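Local atomic coordinates of putative tetR-family transcriptional regulator (Streptomyces coelicolor, PDB entry 3FIW), a protein that probably binds operator DNA as a dimeric TetR-family repressor and so regulates transcription in Streptomyces coelicolor. Residues Val41-Val46 / Asp71-Met76; Glu94-Trp99 / Asp138-Ser143; Ser106-Leu111 / Arg159-Cys164. All coordinates share one frame; numbering follows the deposited sequence.

Interaction 1: Val41-Val46 / Asp71-Met76; sequences VGLDGV and DLLTAM
The side chains of Val46 and Met76, a selenomethionine, meet end on, and all the contacts between Val41-Val46 and Asp71-Met76 are apolar. Val46 CG1 lies 3.9 Å from Met76 SE and 4.0 Å from Met76 CE. The bend at chi3 (61°) folds CE back, and CE as well as SE then lies against this one methyl. The same Val46 CG1 also meets Leu72 CD2 at 4.2 Å. Leu72 and Met76, one turn apart on helix 69-79, thus share this methyl, with Leu73 CD2 at its margin. Leu43 and Leu73 form the second apolar pair. They cross obliquely, with Leu43 CD1 at 3.8 Å from Leu73 CD2.

In the loop after helix 27-41, Val46 N donates to Leu43 O at 3.1 Å. Gly42 starts the loop with positive phi (89°).

Polar partners lie outside the pair. Val46 O accepts from Lys69 NZ, and Asp44 forms a salt bridge with Arg119. Leu120 covers Leu43, Leu73 and Met76 from helix 117-123.

The packing sets a loop of the three-helix DNA-binding domain, just before the predicted helix-turn-helix (47-66), against helix 69-79. This fourth helix leads on to the C-terminal domain, as in other TetR regulators.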
ATOM      1  N   VAL A  41     -11.483  12.985 -12.462  1.00 38.24           N
ATOM      2  CA  VAL A  41     -10.843  14.121 -11.772  1.00 37.67           C
ATOM      3  C   VAL A  41      -9.820  13.697 -10.707  1.00 38.12           C
ATOM      4  O   VAL A  41      -9.113  14.534 -10.152  1.00 39.28           O
ATOM      5  CB  VAL A  41     -11.902  15.122 -11.154  1.00 37.57           C
ATOM      6  CG1 VAL A  41     -12.774  15.728 -12.252  1.00 35.56           C
ATOM      7  CG2 VAL A  41     -12.768  14.448 -10.051  1.00 35.15           C
ATOM      8  N   GLY A  42      -9.744  12.406 -10.414  1.00 37.42           N
ATOM      9  CA  GLY A  42      -8.837  11.913  -9.374  1.00 36.34           C
ATOM     10  C   GLY A  42      -9.579  11.933  -8.069  1.00 36.47           C
ATOM     11  O   GLY A  42     -10.577  12.665  -7.935  1.00 35.64           O
ATOM     12  N   LEU A  43      -9.117  11.131  -7.110  1.00 35.73           N
ATOM     13  CA  LEU A  43      -9.724  11.109  -5.767  1.00 36.02           C
ATOM     14  C   LEU A  43      -9.737  12.495  -5.103  1.00 36.68           C
ATOM     15  O   LEU A  43     -10.691  12.848  -4.415  1.00 36.61           O
ATOM     16  CB  LEU A  43      -9.015  10.080  -4.864  1.00 35.33           C
ATOM     17  CG  LEU A  43      -9.529   9.678  -3.475  1.00 36.42           C
ATOM     18  CD1 LEU A  43     -10.969   9.106  -3.504  1.00 36.34           C
ATOM     19  CD2 LEU A  43      -8.605   8.678  -2.805  1.00 34.66           C
ATOM     20  N   ASP A  44      -8.663  13.255  -5.293  1.00 37.02           N
ATOM     21  CA  ASP A  44      -8.523  14.583  -4.704  1.00 37.35           C
ATOM     22  C   ASP A  44      -9.553  15.540  -5.246  1.00 37.47           C
ATOM     23  O   ASP A  44      -9.916  16.485  -4.541  1.00 37.32           O
ATOM     24  CB  ASP A  44      -7.121  15.135  -4.940  1.00 38.12           C
ATOM     25  CG  ASP A  44      -6.073  14.540  -3.981  1.00 39.86           C
ATOM     26  OD1 ASP A  44      -6.427  13.784  -3.035  1.00 39.07           O
ATOM     27  OD2 ASP A  44      -4.889  14.867  -4.163  1.00 42.48           O
ATOM     28  N   GLY A  45     -10.026  15.303  -6.477  1.00 37.30           N
ATOM     29  CA  GLY A  45     -11.195  16.047  -7.033  1.00 37.85           C
ATOM     30  C   GLY A  45     -12.645  15.570  -6.774  1.00 38.52           C
ATOM     31  O   GLY A  45     -13.612  16.162  -7.294  1.00 39.51           O
ATOM     32  N   VAL A  46     -12.839  14.519  -5.988  1.00 37.91           N
ATOM     33  CA  VAL A  46     -14.184  13.992  -5.759  1.00 38.15           C
ATOM     34  C   VAL A  46     -14.829  14.832  -4.640  1.00 40.02           C
ATOM     35  O   VAL A  46     -14.244  14.996  -3.555  1.00 41.41           O
ATOM     36  CB  VAL A  46     -14.171  12.461  -5.435  1.00 37.80           C
ATOM     37  CG1 VAL A  46     -15.553  11.922  -5.152  1.00 35.42           C
ATOM     38  CG2 VAL A  46     -13.565  11.694  -6.578  1.00 35.33           C
ATOM     39  N   ASP A  71     -19.222   9.073   3.784  1.00 33.74           N
ATOM     40  CA  ASP A  71     -20.176   8.001   3.402  1.00 32.94           C
ATOM     41  C   ASP A  71     -20.223   7.720   1.876  1.00 31.70           C
ATOM     42  O   ASP A  71     -20.479   6.594   1.450  1.00 28.69           O
ATOM     43  CB  ASP A  71     -21.597   8.321   3.855  1.00 33.21           C
ATOM     44  CG  ASP A  71     -21.733   8.401   5.342  1.00 35.60           C
ATOM     45  OD1 ASP A  71     -20.770   8.118   6.049  1.00 36.98           O
ATOM     46  OD2 ASP A  71     -22.810   8.788   5.813  1.00 39.82           O
ATOM     47  N   LEU A  72     -20.024   8.790   1.094  1.00 30.50           N
ATOM     48  CA  LEU A  72     -19.881   8.713  -0.343  1.00 30.16           C
ATOM     49  C   LEU A  72     -18.672   7.844  -0.715  1.00 30.00           C
ATOM     50  O   LEU A  72     -18.812   6.873  -1.442  1.00 30.76           O
ATOM     51  CB  LEU A  72     -19.733  10.135  -0.927  1.00 29.62           C
ATOM     52  CG  LEU A  72     -19.430  10.114  -2.422  1.00 29.28           C
ATOM     53  CD1 LEU A  72     -20.598   9.449  -3.229  1.00 29.38           C
ATOM     54  CD2 LEU A  72     -19.110  11.516  -2.919  1.00 24.46           C
ATOM     55  N   LEU A  73     -17.486   8.197  -0.214  1.00 30.21           N
ATOM     56  CA  LEU A  73     -16.274   7.363  -0.384  1.00 30.14           C
ATOM     57  C   LEU A  73     -16.409   5.871  -0.025  1.00 30.63           C
ATOM     58  O   LEU A  73     -15.965   5.029  -0.786  1.00 31.76           O
ATOM     59  CB  LEU A  73     -15.088   7.987   0.377  1.00 29.57           C
ATOM     60  CG  LEU A  73     -14.660   9.357  -0.194  1.00 29.15           C
ATOM     61  CD1 LEU A  73     -13.458   9.854   0.548  1.00 29.43           C
ATOM     62  CD2 LEU A  73     -14.360   9.349  -1.706  1.00 29.83           C
ATOM     63  N   THR A  74     -16.970   5.567   1.150  1.00 31.07           N
ATOM     64  CA  THR A  74     -17.197   4.203   1.635  1.00 30.76           C
ATOM     65  C   THR A  74     -17.996   3.452   0.610  1.00 30.85           C
ATOM     66  O   THR A  74     -17.632   2.356   0.257  1.00 32.63           O
ATOM     67  CB  THR A  74     -17.936   4.219   3.011  1.00 31.02           C
ATOM     68  OG1 THR A  74     -17.102   4.867   3.962  1.00 31.26           O
ATOM     69  CG2 THR A  74     -18.277   2.815   3.577  1.00 32.29           C
ATOM     70  N   ALA A  75     -19.098   4.049   0.155  1.00 30.62           N
ATOM     71  CA  ALA A  75     -19.926   3.528  -0.912  1.00 29.26           C
ATOM     72  C   ALA A  75     -19.198   3.331  -2.226  1.00 28.69           C
ATOM     73  O   ALA A  75     -19.438   2.331  -2.887  1.00 27.09           O
ATOM     74  CB  ALA A  75     -21.164   4.404  -1.136  1.00 28.75           C
HETATM   75  N   MSE A  76     -18.370   4.304  -2.628  1.00 28.85           N
HETATM   76  CA  MSE A  76     -17.582   4.166  -3.840  1.00 28.46           C
HETATM   77  C   MSE A  76     -16.595   2.999  -3.710  1.00 30.00           C
HETATM   78  O   MSE A  76     -16.443   2.219  -4.644  1.00 30.35           O
HETATM   79  CB  MSE A  76     -16.842   5.469  -4.139  1.00 29.36           C
HETATM   80  CG  MSE A  76     -17.733   6.620  -4.635  1.00 24.95           C
HETATM   81 SE   MSE A  76     -16.841   8.298  -4.511  0.70 29.53          SE
HETATM   82  CE  MSE A  76     -15.322   7.938  -5.707  1.00 23.74           C
TER

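Interaction 2: Glu94-Trp99 / Asp138-Ser143; sequences EDWHGW and DFLVAS
Phe139 drives its ring between Glu94, Trp96 and Trp99. Its CG stands anti to the backbone N (chi1 168°), which sends the ring across to the N-terminal turn of helix 96-112. Phe139 CE2 comes to 3.5 Å from Trp96 CA. At the ring edge, Phe139 CZ lies 3.4 Å from Glu94 O. The aliphatic Glu94 CG touches the same CZ, and the carboxylate turns off to Arg102 and to Glu91 N.

Trp99 presents a face to the edge of Phe139. This is a T-shaped pair, with the five-membered ring of Trp99 and the Phe139 ring at centroids 5.4 Å apart and planes at 66°. Further along the indole, Trp99 CZ3 meets Leu140 CG at 4.0 Å.

With CG between the backbone N and the carbonyl carbon (chi1 77°), the Trp96 indole leads away from helix 130-142. Its CB stays against Ser143 CB at 3.5 Å, and Trp96 CE3 reaches Leu140 CD2 at 3.6 Å. Ser143 OG sits over the centre of one Phe139 face.

Asp95 is the N-cap of helix 96-112, with weak bonds from His97 N and Gly98 N. The contact joins the capped start of this helix to the end of helix 130-142. Leu140 continues onto Ala150 and Met154 of helix 147-170, and Trp96 packs on Val208 of the second subunit.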
ATOM      1  N   GLU A  94      -9.308 -28.037  -9.056  1.00 38.90           N
ATOM      2  CA  GLU A  94      -8.477 -27.124  -9.833  1.00 37.94           C
ATOM      3  C   GLU A  94      -7.198 -26.840  -9.097  1.00 36.92           C
ATOM      4  O   GLU A  94      -7.122 -27.025  -7.873  1.00 35.92           O
ATOM      5  CB  GLU A  94      -9.183 -25.883 -10.374  1.00 37.97           C
ATOM      6  CG  GLU A  94      -9.448 -24.801  -9.401  1.00 39.31           C
ATOM      7  CD  GLU A  94     -10.095 -23.608 -10.056  1.00 41.44           C
ATOM      8  OE1 GLU A  94      -9.355 -22.729 -10.572  1.00 44.30           O
ATOM      9  OE2 GLU A  94     -11.336 -23.541 -10.044  1.00 40.32           O
ATOM     10  N   ASP A  95      -6.188 -26.478  -9.885  1.00 35.97           N
ATOM     11  CA  ASP A  95      -4.844 -26.224  -9.408  1.00 35.49           C
ATOM     12  C   ASP A  95      -4.920 -25.013  -8.460  1.00 34.16           C
ATOM     13  O   ASP A  95      -5.230 -23.896  -8.894  1.00 34.62           O
ATOM     14  CB  ASP A  95      -3.913 -25.969 -10.607  1.00 35.76           C
ATOM     15  CG  ASP A  95      -2.553 -25.471 -10.193  1.00 37.68           C
ATOM     16  OD1 ASP A  95      -2.083 -25.899  -9.119  1.00 38.39           O
ATOM     17  OD2 ASP A  95      -1.955 -24.646 -10.941  1.00 39.25           O
ATOM     18  N   TRP A  96      -4.664 -25.262  -7.172  1.00 31.88           N
ATOM     19  CA  TRP A  96      -4.813 -24.254  -6.153  1.00 30.80           C
ATOM     20  C   TRP A  96      -3.767 -23.178  -6.394  1.00 29.60           C
ATOM     21  O   TRP A  96      -3.951 -22.081  -5.946  1.00 30.46           O
ATOM     22  CB  TRP A  96      -4.609 -24.813  -4.737  1.00 29.91           C
ATOM     23  CG  TRP A  96      -3.135 -25.059  -4.370  1.00 29.76           C
ATOM     24  CD1 TRP A  96      -2.473 -26.270  -4.382  1.00 29.46           C
ATOM     25  CD2 TRP A  96      -2.155 -24.067  -3.989  1.00 30.23           C
ATOM     26  NE1 TRP A  96      -1.178 -26.088  -4.021  1.00 30.82           N
ATOM     27  CE2 TRP A  96      -0.944 -24.748  -3.781  1.00 30.38           C
ATOM     28  CE3 TRP A  96      -2.189 -22.654  -3.808  1.00 32.35           C
ATOM     29  CZ2 TRP A  96       0.241 -24.081  -3.397  1.00 30.97           C
ATOM     30  CZ3 TRP A  96      -1.008 -21.978  -3.429  1.00 30.89           C
ATOM     31  CH2 TRP A  96       0.198 -22.708  -3.223  1.00 30.64           C
ATOM     32  N   HIS A  97      -2.663 -23.558  -7.038  1.00 28.63           N
ATOM     33  CA  HIS A  97      -1.481 -22.723  -7.226  1.00 29.49           C
ATOM     34  C   HIS A  97      -1.761 -21.635  -8.258  1.00 28.46           C
ATOM     35  O   HIS A  97      -1.534 -20.477  -7.972  1.00 30.01           O
ATOM     36  CB  HIS A  97      -0.263 -23.584  -7.601  1.00 28.30           C
ATOM     37  CG  HIS A  97       1.044 -22.854  -7.589  1.00 32.05           C
ATOM     38  ND1 HIS A  97       1.170 -21.519  -7.934  1.00 34.03           N
ATOM     39  CD2 HIS A  97       2.307 -23.292  -7.344  1.00 34.41           C
ATOM     40  CE1 HIS A  97       2.445 -21.165  -7.869  1.00 34.08           C
ATOM     41  NE2 HIS A  97       3.153 -22.218  -7.494  1.00 33.81           N
ATOM     42  N   GLY A  98      -2.227 -22.032  -9.439  1.00 28.04           N
ATOM     43  CA  GLY A  98      -2.676 -21.138 -10.498  1.00 28.91           C
ATOM     44  C   GLY A  98      -3.860 -20.272 -10.105  1.00 29.96           C
ATOM     45  O   GLY A  98      -3.911 -19.107 -10.493  1.00 29.82           O
ATOM     46  N   TRP A  99      -4.815 -20.828  -9.358  1.00 30.32           N
ATOM     47  CA  TRP A  99      -5.919 -20.058  -8.831  1.00 31.60           C
ATOM     48  C   TRP A  99      -5.404 -18.979  -7.877  1.00 32.29           C
ATOM     49  O   TRP A  99      -5.803 -17.811  -7.965  1.00 32.66           O
ATOM     50  CB  TRP A  99      -6.923 -20.911  -8.083  1.00 32.43           C
ATOM     51  CG  TRP A  99      -7.973 -20.019  -7.391  1.00 34.56           C
ATOM     52  CD1 TRP A  99      -9.141 -19.543  -7.940  1.00 34.13           C
ATOM     53  CD2 TRP A  99      -7.898 -19.449  -6.062  1.00 33.47           C
ATOM     54  NE1 TRP A  99      -9.795 -18.733  -7.032  1.00 32.71           N
ATOM     55  CE2 TRP A  99      -9.074 -18.683  -5.870  1.00 32.82           C
ATOM     56  CE3 TRP A  99      -6.980 -19.549  -5.013  1.00 32.16           C
ATOM     57  CZ2 TRP A  99      -9.335 -18.005  -4.683  1.00 32.05           C
ATOM     58  CZ3 TRP A  99      -7.234 -18.876  -3.833  1.00 33.03           C
ATOM     59  CH2 TRP A  99      -8.399 -18.111  -3.671  1.00 33.93           C
ATOM     60  N   ASP A 138     -11.525 -22.476   2.199  1.00 36.64           N
ATOM     61  CA  ASP A 138     -11.857 -23.910   2.179  1.00 37.20           C
ATOM     62  C   ASP A 138     -11.220 -24.634   1.014  1.00 36.63           C
ATOM     63  O   ASP A 138     -10.677 -25.730   1.177  1.00 37.75           O
ATOM     64  CB  ASP A 138     -13.374 -24.129   2.121  1.00 37.33           C
ATOM     65  CG  ASP A 138     -14.059 -23.883   3.467  1.00 39.45           C
ATOM     66  OD1 ASP A 138     -15.315 -23.701   3.468  1.00 38.89           O
ATOM     67  OD2 ASP A 138     -13.331 -23.876   4.507  1.00 39.86           O
ATOM     68  N   PHE A 139     -11.286 -24.022  -0.164  1.00 35.62           N
ATOM     69  CA  PHE A 139     -10.607 -24.547  -1.342  1.00 34.01           C
ATOM     70  C   PHE A 139      -9.102 -24.758  -1.138  1.00 33.35           C
ATOM     71  O   PHE A 139      -8.567 -25.775  -1.571  1.00 32.60           O
ATOM     72  CB  PHE A 139     -10.845 -23.625  -2.531  1.00 33.65           C
ATOM     73  CG  PHE A 139      -9.973 -23.931  -3.699  1.00 32.97           C
ATOM     74  CD1 PHE A 139     -10.245 -25.041  -4.522  1.00 32.90           C
ATOM     75  CD2 PHE A 139      -8.843 -23.163  -3.943  1.00 29.01           C
ATOM     76  CE1 PHE A 139      -9.413 -25.353  -5.625  1.00 31.83           C
ATOM     77  CE2 PHE A 139      -8.014 -23.428  -5.032  1.00 31.58           C
ATOM     78  CZ  PHE A 139      -8.305 -24.540  -5.892  1.00 32.47           C
ATOM     79  N   LEU A 140      -8.431 -23.786  -0.509  1.00 32.97           N
ATOM     80  CA  LEU A 140      -6.986 -23.848  -0.278  1.00 32.51           C
ATOM     81  C   LEU A 140      -6.676 -24.945   0.744  1.00 33.04           C
ATOM     82  O   LEU A 140      -5.716 -25.703   0.604  1.00 33.74           O
ATOM     83  CB  LEU A 140      -6.433 -22.481   0.188  1.00 31.28           C
ATOM     84  CG  LEU A 140      -6.218 -21.376  -0.863  1.00 29.88           C
ATOM     85  CD1 LEU A 140      -5.827 -20.072  -0.206  1.00 26.36           C
ATOM     86  CD2 LEU A 140      -5.139 -21.807  -1.893  1.00 24.92           C
ATOM     87  N   VAL A 141      -7.485 -25.018   1.784  1.00 33.79           N
ATOM     88  CA  VAL A 141      -7.345 -26.095   2.780  1.00 33.98           C
ATOM     89  C   VAL A 141      -7.612 -27.469   2.148  1.00 34.87           C
ATOM     90  O   VAL A 141      -6.825 -28.392   2.349  1.00 35.93           O
ATOM     91  CB  VAL A 141      -8.268 -25.871   3.995  1.00 34.04           C
ATOM     92  CG1 VAL A 141      -8.239 -27.093   4.987  1.00 34.14           C
ATOM     93  CG2 VAL A 141      -7.959 -24.534   4.696  1.00 32.81           C
ATOM     94  N   ALA A 142      -8.705 -27.614   1.394  1.00 34.45           N
ATOM     95  CA  ALA A 142      -8.979 -28.881   0.713  1.00 34.28           C
ATOM     96  C   ALA A 142      -7.939 -29.235  -0.368  1.00 34.63           C
ATOM     97  O   ALA A 142      -7.854 -30.376  -0.784  1.00 34.53           O
ATOM     98  CB  ALA A 142     -10.411 -28.935   0.160  1.00 33.68           C
ATOM     99  N   SER A 143      -7.127 -28.265  -0.789  1.00 35.15           N
ATOM    100  CA  SER A 143      -6.062 -28.512  -1.762  1.00 35.61           C
ATOM    101  C   SER A 143      -4.768 -28.943  -1.059  1.00 35.74           C
ATOM    102  O   SER A 143      -3.773 -29.258  -1.704  1.00 35.03           O
ATOM    103  CB  SER A 143      -5.824 -27.266  -2.631  1.00 35.62           C
ATOM    104  OG  SER A 143      -7.046 -26.848  -3.221  1.00 34.97           O
TER

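Interaction 3: Ser106-Leu111 / Arg159-Cys164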
ATOM      1  N   SER A 106      -6.571 -10.833 -10.018  1.00 29.82           N
ATOM      2  CA  SER A 106      -7.898 -10.215 -10.056  1.00 29.88           C
ATOM      3  C   SER A 106      -7.993  -8.968  -9.162  1.00 29.99           C
ATOM      4  O   SER A 106      -8.554  -7.933  -9.568  1.00 29.59           O
ATOM      5  CB  SER A 106      -9.014 -11.207  -9.697  1.00 29.09           C
ATOM      6  OG  SER A 106     -10.283 -10.544  -9.801  1.00 29.86           O
ATOM      7  N   PHE A 107      -7.511  -9.105  -7.930  1.00 29.36           N
ATOM      8  CA  PHE A 107      -7.557  -8.032  -6.955  1.00 28.53           C
ATOM      9  C   PHE A 107      -6.822  -6.785  -7.469  1.00 28.69           C
ATOM     10  O   PHE A 107      -7.352  -5.666  -7.357  1.00 28.52           O
ATOM     11  CB  PHE A 107      -6.933  -8.501  -5.649  1.00 28.98           C
ATOM     12  CG  PHE A 107      -7.084  -7.515  -4.514  1.00 31.84           C
ATOM     13  CD1 PHE A 107      -8.336  -7.004  -4.161  1.00 30.34           C
ATOM     14  CD2 PHE A 107      -5.958  -7.104  -3.780  1.00 33.31           C
ATOM     15  CE1 PHE A 107      -8.436  -6.117  -3.067  1.00 30.21           C
ATOM     16  CE2 PHE A 107      -6.051  -6.240  -2.732  1.00 31.54           C
ATOM     17  CZ  PHE A 107      -7.289  -5.743  -2.367  1.00 31.19           C
ATOM     18  N   ARG A 108      -5.594  -6.995  -7.964  1.00 27.38           N
ATOM     19  CA  ARG A 108      -4.829  -5.971  -8.640  1.00 27.76           C
ATOM     20  C   ARG A 108      -5.618  -5.290  -9.763  1.00 27.63           C
ATOM     21  O   ARG A 108      -5.740  -4.084  -9.813  1.00 29.02           O
ATOM     22  CB  ARG A 108      -3.535  -6.559  -9.192  1.00 27.29           C
ATOM     23  CG  ARG A 108      -2.662  -5.455  -9.851  1.00 29.38           C
ATOM     24  CD  ARG A 108      -1.229  -5.846  -9.958  1.00 29.22           C
ATOM     25  NE  ARG A 108      -0.462  -4.910 -10.787  1.00 30.59           N
ATOM     26  CZ  ARG A 108      -0.352  -4.950 -12.117  1.00 29.75           C
ATOM     27  NH1 ARG A 108      -0.944  -5.902 -12.831  1.00 28.59           N
ATOM     28  NH2 ARG A 108       0.385  -4.029 -12.737  1.00 27.62           N
ATOM     29  N   ARG A 109      -6.112  -6.084 -10.699  1.00 28.13           N
ATOM     30  CA  ARG A 109      -6.874  -5.602 -11.831  1.00 28.44           C
ATOM     31  C   ARG A 109      -8.053  -4.726 -11.322  1.00 28.33           C
ATOM     32  O   ARG A 109      -8.316  -3.631 -11.841  1.00 26.74           O
ATOM     33  CB  ARG A 109      -7.360  -6.802 -12.660  1.00 27.50           C
ATOM     34  CG  ARG A 109      -8.203  -6.481 -13.920  1.00 30.74           C
ATOM     35  CD  ARG A 109      -8.897  -7.756 -14.496  1.00 27.69           C
ATOM     36  NE  ARG A 109      -7.890  -8.776 -14.772  1.00 30.63           N
ATOM     37  CZ  ARG A 109      -7.829  -9.986 -14.203  1.00 31.60           C
ATOM     38  NH1 ARG A 109      -8.772 -10.404 -13.350  1.00 30.55           N
ATOM     39  NH2 ARG A 109      -6.848 -10.810 -14.550  1.00 31.21           N
ATOM     40  N   THR A 110      -8.701  -5.183 -10.258  1.00 28.75           N
ATOM     41  CA  THR A 110      -9.840  -4.444  -9.707  1.00 29.32           C
ATOM     42  C   THR A 110      -9.418  -3.063  -9.235  1.00 30.28           C
ATOM     43  O   THR A 110     -10.099  -2.083  -9.574  1.00 31.14           O
ATOM     44  CB  THR A 110     -10.581  -5.242  -8.645  1.00 29.79           C
ATOM     45  OG1 THR A 110     -10.991  -6.492  -9.224  1.00 32.68           O
ATOM     46  CG2 THR A 110     -11.843  -4.541  -8.191  1.00 28.70           C
ATOM     47  N   LEU A 111      -8.267  -2.969  -8.542  1.00 28.94           N
ATOM     48  CA  LEU A 111      -7.859  -1.741  -7.918  1.00 28.88           C
ATOM     49  C   LEU A 111      -7.443  -0.776  -9.004  1.00 30.12           C
ATOM     50  O   LEU A 111      -7.767   0.418  -8.936  1.00 30.64           O
ATOM     51  CB  LEU A 111      -6.721  -2.000  -6.902  1.00 28.57           C
ATOM     52  CG  LEU A 111      -7.031  -2.783  -5.605  1.00 28.02           C
ATOM     53  CD1 LEU A 111      -5.741  -2.962  -4.776  1.00 24.54           C
ATOM     54  CD2 LEU A 111      -8.149  -2.099  -4.718  1.00 18.47           C
ATOM     55  N   ARG A 159      -2.088  -7.360   0.903  1.00 28.75           N
ATOM     56  CA  ARG A 159      -1.366  -6.186   1.404  1.00 28.21           C
ATOM     57  C   ARG A 159      -0.238  -5.803   0.469  1.00 28.19           C
ATOM     58  O   ARG A 159      -0.009  -4.622   0.181  1.00 27.33           O
ATOM     59  CB  ARG A 159      -0.856  -6.467   2.847  1.00 28.02           C
ATOM     60  CG  ARG A 159      -2.027  -6.487   3.816  1.00 27.86           C
ATOM     61  CD  ARG A 159      -1.725  -7.019   5.157  1.00 28.09           C
ATOM     62  NE  ARG A 159      -2.979  -6.942   5.907  1.00 33.54           N
ATOM     63  CZ  ARG A 159      -3.162  -7.468   7.123  1.00 33.97           C
ATOM     64  NH1 ARG A 159      -2.155  -8.075   7.730  1.00 35.93           N
ATOM     65  NH2 ARG A 159      -4.353  -7.412   7.731  1.00 33.82           N
ATOM     66  N   PHE A 160       0.470  -6.810  -0.034  1.00 27.70           N
ATOM     67  CA  PHE A 160       1.444  -6.556  -1.092  1.00 28.03           C
ATOM     68  C   PHE A 160       0.817  -5.871  -2.319  1.00 27.46           C
ATOM     69  O   PHE A 160       1.361  -4.895  -2.830  1.00 25.16           O
ATOM     70  CB  PHE A 160       2.198  -7.858  -1.438  1.00 28.32           C
ATOM     71  CG  PHE A 160       2.940  -7.829  -2.770  1.00 29.78           C
ATOM     72  CD1 PHE A 160       4.143  -7.155  -2.898  1.00 28.61           C
ATOM     73  CD2 PHE A 160       2.417  -8.500  -3.887  1.00 29.15           C
ATOM     74  CE1 PHE A 160       4.813  -7.131  -4.110  1.00 27.81           C
ATOM     75  CE2 PHE A 160       3.087  -8.465  -5.108  1.00 26.03           C
ATOM     76  CZ  PHE A 160       4.267  -7.838  -5.207  1.00 26.65           C
ATOM     77  N   THR A 161      -0.319  -6.375  -2.797  1.00 28.74           N
ATOM     78  CA  THR A 161      -1.000  -5.754  -3.971  1.00 28.09           C
ATOM     79  C   THR A 161      -1.414  -4.297  -3.735  1.00 29.50           C
ATOM     80  O   THR A 161      -1.229  -3.399  -4.621  1.00 29.47           O
ATOM     81  CB  THR A 161      -2.226  -6.559  -4.423  1.00 30.09           C
ATOM     82  OG1 THR A 161      -1.914  -7.972  -4.526  1.00 29.34           O
ATOM     83  CG2 THR A 161      -2.810  -6.019  -5.716  1.00 26.25           C
ATOM     84  N   VAL A 162      -1.927  -4.006  -2.543  1.00 29.13           N
ATOM     85  CA  VAL A 162      -2.256  -2.604  -2.217  1.00 28.04           C
ATOM     86  C   VAL A 162      -1.024  -1.713  -2.360  1.00 27.73           C
ATOM     87  O   VAL A 162      -1.028  -0.687  -3.049  1.00 29.44           O
ATOM     88  CB  VAL A 162      -2.961  -2.503  -0.835  1.00 27.14           C
ATOM     89  CG1 VAL A 162      -3.166  -1.017  -0.371  1.00 25.18           C
ATOM     90  CG2 VAL A 162      -4.289  -3.128  -0.960  1.00 25.75           C
ATOM     91  N   GLY A 163       0.063  -2.130  -1.744  1.00 27.62           N
ATOM     92  CA  GLY A 163       1.275  -1.362  -1.804  1.00 25.61           C
ATOM     93  C   GLY A 163       1.776  -1.244  -3.220  1.00 26.68           C
ATOM     94  O   GLY A 163       2.234  -0.163  -3.624  1.00 24.84           O
ATOM     95  N   CYS A 164       1.713  -2.338  -3.993  1.00 26.94           N
ATOM     96  CA  CYS A 164       2.110  -2.258  -5.424  1.00 27.48           C
ATOM     97  C   CYS A 164       1.303  -1.240  -6.217  1.00 27.06           C
ATOM     98  O   CYS A 164       1.875  -0.357  -6.938  1.00 27.34           O
ATOM     99  CB  CYS A 164       1.945  -3.620  -6.083  1.00 28.37           C
ATOM    100  SG  CYS A 164       3.207  -4.816  -5.666  1.00 29.72           S
TER
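Thr161 and Phe107 meet where two helices of the all-helical TetR C-terminal domain pack together. The axes of the two short segments, 106-111 and 159-164, come within 9.8 Å at closest approach, crossing at -33°.

Thr161 CB lies at the edge of the Phe107 ring, 3.8 Å from Phe107 CD2. Thr161 CG2 points across, anti to its own backbone N, and rests 3.6 Å from Arg108 CB. Val162 CG2 fits between Phe107 and Leu111, 4.0 Å from Phe107 CE2 and 4.1 Å from Leu111 CD1. Leu111 CD1 also lies over one face of the Phe107 ring, 3.8 Å above its plane. With an alanine in place of Phe107, the loss of the ring would probably open a gap beside Thr161 and Val162 and leave Leu111 CD1 without the face it packs on.

Further out, Thr161 OG1 bonds to Ala157 O one turn back, which keeps its methyl toward the 106-111 segment. Arg108 extends to a salt bridge with Glu168. Phe193 of the second subunit packs on both Arg108 and Thr161.

Within segment 106-111, Ser106 O accepts from Thr110 N and, on the opposite face of its plane, from Thr110 OG1 at 2.9 Å.

In the fold
Interactions 2 and 3 share helix 96-112. Interaction 2 takes its start, against helix 130-142. Interaction 3 takes a later part, against helix 147-170. Interaction 3 is buried, its centre about 6 Å from the centre of the chain, and uses methyl groups of Thr161, Val162 and Leu111, the base of an arginine side chain and one ring. Interaction 2 is partly buried and more aromatic, with a helix cap beside it. Both touch the second subunit. Interaction 1 is also buried but lies in the N-terminal, DNA-binding region, and no other chain of the assembly touches its segments. It is purely aliphatic and selenomethionine packing. Interactions 1 and 2 lie on opposite sides of the chain centre.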